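Local coordinates for protein elongation factor G (Thermus thermophilus, PDB 2DY1) that binds GTP and magnesium and, as a member of the elongation factor G family, probably acts as a GTPase in the translocation step of protein synthesis, at residues T26-Y31 / E37-V42. Numbering follows the deposited sequence.
Sequences TEALLY and ERRGRV. With GTP (guanosine-5'-triphosphate), chain C.
The backbone carbonyl O of Glu37 lies at the edge of the Tyr31 ring, near its plane, 3.2 Å from Tyr31 CE2. With chi1 at 169°, Tyr31 holds CG opposite the backbone N and swings the ring out from the helix alongside the passing chain, where CD2 sits 3.8 Å from CA of Arg38. The side chain of Arg39 then runs alongside the helix, its CB 4.0 Å from Tyr31 CB and its CG 3.8 Å from Glu27 CB. Beyond CG the arginine heads for the nucleotide site, where NH2 makes a long, weak ion pair with Glu256, a GTP ligand. The helix follows the P-loop of this GTPase domain, and the loop after it probably corresponds to the start of the first switch region, as in related GTPases. Gly40 N donates to Glu27 OE2 (2.7 Å, N-H...O 146°), which accepts through its anti lone pair; Lys36 forms a salt bridge to the same oxygen, while OE1 accepts from Thr48 N. With an alanine at Glu27, the amides of Gly40 and Thr48 and the charge of Lys36 would probably lose their shared carboxylate, leaving the loop less firmly tied to the helix. Farther on, Val42 CG2 lies 3.3 Å from O2A of the GTP alpha-phosphate.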
ATOM      1  N   THR A  26      -1.995  17.813  13.898  1.00  9.27           N
ATOM      2  CA  THR A  26      -3.364  17.360  14.174  1.00  8.78           C
ATOM      3  C   THR A  26      -3.689  17.588  15.649  1.00 11.54           C
ATOM      4  O   THR A  26      -4.761  18.085  15.996  1.00 10.32           O
ATOM      5  CB  THR A  26      -3.507  15.864  13.800  1.00  8.29           C
ATOM      6  OG1 THR A  26      -3.247  15.705  12.395  1.00 10.26           O
ATOM      7  CG2 THR A  26      -4.918  15.349  14.114  1.00 10.60           C
ATOM      8  N   GLU A  27      -2.756  17.203  16.527  1.00 10.60           N
ATOM      9  CA  GLU A  27      -2.918  17.421  17.969  1.00  9.62           C
ATOM     10  C   GLU A  27      -3.118  18.903  18.280  1.00 11.18           C
ATOM     11  O   GLU A  27      -3.970  19.265  19.078  1.00 11.63           O
ATOM     12  CB  GLU A  27      -1.674  16.957  18.739  1.00 12.41           C
ATOM     13  CG  GLU A  27      -1.649  15.520  19.214  1.00 24.71           C
ATOM     14  CD  GLU A  27      -2.882  15.137  20.023  1.00 12.71           C
ATOM     15  OE1 GLU A  27      -3.702  14.449  19.427  1.00 14.13           O
ATOM     16  OE2 GLU A  27      -3.029  15.513  21.209  1.00 18.33           O
ATOM     17  N   ALA A  28      -2.321  19.760  17.644  1.00 11.15           N
ATOM     18  CA  ALA A  28      -2.422  21.201  17.876  1.00 12.61           C
ATOM     19  C   ALA A  28      -3.782  21.733  17.432  1.00 11.84           C
ATOM     20  O   ALA A  28      -4.366  22.576  18.108  1.00 11.78           O
ATOM     21  CB  ALA A  28      -1.279  21.949  17.139  1.00 10.06           C
ATOM     22  N   LEU A  29      -4.281  21.238  16.304  1.00  9.77           N
ATOM     23  CA  LEU A  29      -5.594  21.661  15.816  1.00 10.53           C
ATOM     24  C   LEU A  29      -6.697  21.191  16.783  1.00 11.32           C
ATOM     25  O   LEU A  29      -7.657  21.943  17.084  1.00 11.38           O
ATOM     26  CB  LEU A  29      -5.821  21.099  14.408  1.00 10.29           C
ATOM     27  CG  LEU A  29      -5.040  21.803  13.295  1.00  8.50           C
ATOM     28  CD1 LEU A  29      -4.896  20.922  12.076  1.00 12.33           C
ATOM     29  CD2 LEU A  29      -5.766  23.119  12.955  1.00 10.98           C
ATOM     30  N   LEU A  30      -6.581  19.962  17.296  1.00 11.58           N
ATOM     31  CA  LEU A  30      -7.596  19.467  18.241  1.00 13.13           C
ATOM     32  C   LEU A  30      -7.571  20.303  19.531  1.00 12.48           C
ATOM     33  O   LEU A  30      -8.626  20.684  20.077  1.00 12.30           O
ATOM     34  CB  LEU A  30      -7.337  17.987  18.572  1.00  9.88           C
ATOM     35  CG  LEU A  30      -7.655  17.026  17.419  1.00 10.39           C
ATOM     36  CD1 LEU A  30      -7.059  15.643  17.678  1.00 12.63           C
ATOM     37  CD2 LEU A  30      -9.181  16.922  17.264  1.00 12.27           C
ATOM     38  N   TYR A  31      -6.372  20.623  20.000  1.00 11.11           N
ATOM     39  CA  TYR A  31      -6.244  21.429  21.206  1.00 13.93           C
ATOM     40  C   TYR A  31      -6.727  22.866  20.999  1.00 15.71           C
ATOM     41  O   TYR A  31      -7.558  23.364  21.777  1.00 13.83           O
ATOM     42  CB  TYR A  31      -4.784  21.451  21.697  1.00 10.82           C
ATOM     43  CG  TYR A  31      -4.538  22.473  22.791  1.00 14.68           C
ATOM     44  CD1 TYR A  31      -3.769  23.608  22.542  1.00 19.42           C
ATOM     45  CD2 TYR A  31      -5.134  22.339  24.044  1.00 22.07           C
ATOM     46  CE1 TYR A  31      -3.605  24.592  23.515  1.00 24.37           C
ATOM     47  CE2 TYR A  31      -4.973  23.320  25.026  1.00 21.39           C
ATOM     48  CZ  TYR A  31      -4.213  24.435  24.753  1.00 29.35           C
ATOM     49  OH  TYR A  31      -4.067  25.399  25.724  1.00 36.07           O
ATOM     50  N   GLU A  37      -8.636  18.797  26.058  1.00 26.94           N
ATOM     51  CA  GLU A  37      -7.992  19.650  27.082  1.00 31.37           C
ATOM     52  C   GLU A  37      -6.550  20.061  26.859  1.00 26.46           C
ATOM     53  O   GLU A  37      -6.171  21.209  27.099  1.00 28.78           O
ATOM     54  CB  GLU A  37      -8.028  19.010  28.503  1.00 38.15           C
ATOM     55  CG  GLU A  37      -9.029  19.539  29.469  1.00 49.89           C
ATOM     56  CD  GLU A  37      -9.122  21.072  29.574  1.00 47.33           C
ATOM     57  OE1 GLU A  37      -8.272  21.714  30.228  1.00 54.46           O
ATOM     58  OE2 GLU A  37     -10.079  21.605  28.993  1.00 54.24           O
ATOM     59  N   ARG A  38      -5.722  19.105  26.469  1.00 27.50           N
ATOM     60  CA  ARG A  38      -4.312  19.384  26.296  1.00 33.07           C
ATOM     61  C   ARG A  38      -3.769  18.798  25.023  1.00 23.78           C
ATOM     62  O   ARG A  38      -4.308  17.821  24.498  1.00 34.70           O
ATOM     63  CB  ARG A  38      -3.535  18.827  27.500  1.00 38.90           C
ATOM     64  CG  ARG A  38      -4.086  17.500  28.020  1.00 52.82           C
ATOM     65  CD  ARG A  38      -3.301  16.980  29.218  1.00 61.37           C
ATOM     66  NE  ARG A  38      -3.266  17.938  30.321  1.00 70.44           N
ATOM     67  CZ  ARG A  38      -2.636  17.729  31.473  1.00 72.12           C
ATOM     68  NH1 ARG A  38      -1.986  16.590  31.679  1.00 74.73           N
ATOM     69  NH2 ARG A  38      -2.651  18.659  32.417  1.00 72.52           N
ATOM     70  N   ARG A  39      -2.723  19.419  24.499  1.00 23.24           N
ATOM     71  CA  ARG A  39      -2.103  18.902  23.301  1.00 22.76           C
ATOM     72  C   ARG A  39      -1.264  17.716  23.758  1.00 24.97           C
ATOM     73  O   ARG A  39      -0.377  17.875  24.608  1.00 28.72           O
ATOM     74  CB  ARG A  39      -1.177  19.943  22.668  1.00 25.01           C
ATOM     75  CG  ARG A  39      -0.623  19.556  21.271  1.00 38.11           C
ATOM     76  CD  ARG A  39       0.486  20.464  20.842  1.00 46.56           C
ATOM     77  NE  ARG A  39       1.822  19.879  20.959  1.00 51.51           N
ATOM     78  CZ  ARG A  39       2.910  20.482  21.412  1.00 49.05           C
ATOM     79  NH1 ARG A  39       2.825  21.718  21.841  1.00 51.70           N
ATOM     80  NH2 ARG A  39       4.053  19.827  21.439  1.00 45.61           N
ATOM     81  N   GLY A  40      -1.557  16.533  23.224  1.00 17.38           N
ATOM     82  CA  GLY A  40      -0.772  15.360  23.561  1.00 16.48           C
ATOM     83  C   GLY A  40       0.515  15.428  22.753  1.00 20.89           C
ATOM     84  O   GLY A  40       0.697  16.334  21.945  1.00 20.83           O
ATOM     85  N   ARG A  41       1.395  14.451  22.940  1.00 12.79           N
ATOM     86  CA  ARG A  41       2.682  14.403  22.276  1.00 13.66           C
ATOM     87  C   ARG A  41       2.995  13.008  21.776  1.00 13.13           C
ATOM     88  O   ARG A  41       2.788  12.023  22.483  1.00 13.86           O
ATOM     89  CB  ARG A  41       3.773  14.858  23.264  1.00 17.39           C
ATOM     90  CG  ARG A  41       3.491  16.267  23.768  1.00 23.38           C
ATOM     91  CD  ARG A  41       4.470  16.815  24.800  1.00 36.66           C
ATOM     92  NE  ARG A  41       4.712  18.235  24.558  1.00 50.73           N
ATOM     93  CZ  ARG A  41       3.788  19.196  24.661  1.00 56.89           C
ATOM     94  NH1 ARG A  41       4.119  20.448  24.401  1.00 65.70           N
ATOM     95  NH2 ARG A  41       2.556  18.939  25.100  1.00 59.21           N
ATOM     96  N   VAL A  42       3.509  12.914  20.560  1.00 11.97           N
ATOM     97  CA  VAL A  42       3.857  11.617  19.983  1.00 11.23           C
ATOM     98  C   VAL A  42       4.891  10.906  20.864  1.00 17.03           C
ATOM     99  O   VAL A  42       4.774   9.712  21.126  1.00 13.82           O
ATOM    100  CB  VAL A  42       4.429  11.788  18.561  1.00 12.38           C
ATOM    101  CG1 VAL A  42       5.072  10.493  18.083  1.00 19.18           C
ATOM    102  CG2 VAL A  42       3.316  12.207  17.608  1.00 17.67           C
TER
HETATM  103  PG  GTP C 700       4.435   9.770  10.771  1.00 10.86           P
HETATM  104  O1G GTP C 700       5.435   8.656  11.354  1.00 13.18           O
HETATM  105  O2G GTP C 700       2.961   9.507  11.348  1.00 10.80           O
HETATM  106  O3G GTP C 700       4.454   9.849   9.293  1.00 14.90           O
HETATM  107  O3B GTP C 700       4.995  11.116  11.457  1.00  9.77           O
HETATM  108  PB  GTP C 700       4.192  12.502  11.548  1.00 11.27           P
HETATM  109  O1B GTP C 700       4.260  13.177  10.230  1.00 11.91           O
HETATM  110  O2B GTP C 700       2.849  12.264  12.131  1.00  8.00           O
HETATM  111  O3A GTP C 700       5.138  13.357  12.521  1.00 13.85           O
HETATM  112  PA  GTP C 700       4.936  13.464  14.108  1.00 14.91           P
HETATM  113  O1A GTP C 700       3.824  14.399  14.390  1.00 14.79           O
HETATM  114  O2A GTP C 700       4.875  12.097  14.675  1.00 15.16           O
HETATM  115  O5' GTP C 700       6.294  14.178  14.586  1.00 13.65           O
HETATM  116  C5' GTP C 700       7.503  13.417  14.586  1.00 14.65           C
HETATM  117  C4' GTP C 700       8.570  14.139  15.407  1.00 19.65           C
HETATM  118  O4' GTP C 700       8.655  15.474  14.883  1.00 15.10           O
HETATM  119  C3' GTP C 700       8.110  14.270  16.860  1.00 20.18           C
HETATM  120  O3' GTP C 700       9.256  14.272  17.715  1.00 24.77           O
HETATM  121  C2' GTP C 700       7.436  15.641  16.876  1.00 19.94           C
HETATM  122  O2' GTP C 700       7.535  16.203  18.188  1.00 21.94           O
HETATM  123  C1' GTP C 700       8.398  16.392  15.957  1.00 11.76           C
HETATM  124  N9  GTP C 700       7.819  17.636  15.403  1.00 14.53           N
HETATM  125  C8  GTP C 700       6.666  17.739  14.745  1.00 13.98           C
HETATM  126  N7  GTP C 700       6.528  18.977  14.275  1.00 14.05           N
HETATM  127  C5  GTP C 700       7.600  19.675  14.641  1.00 13.10           C
HETATM  128  C6  GTP C 700       8.002  20.992  14.444  1.00 18.90           C
HETATM  129  O6  GTP C 700       7.337  21.778  13.771  1.00 16.27           O
HETATM  130  N1  GTP C 700       9.217  21.410  15.001  1.00 16.72           N
HETATM  131  C2  GTP C 700       9.999  20.508  15.733  1.00 20.68           C
HETATM  132  N2  GTP C 700      11.155  20.901  16.261  1.00 19.77           N
HETATM  133  N3  GTP C 700       9.580  19.244  15.897  1.00 17.96           N
HETATM  134  C4  GTP C 700       8.420  18.823  15.372  1.00 16.38           C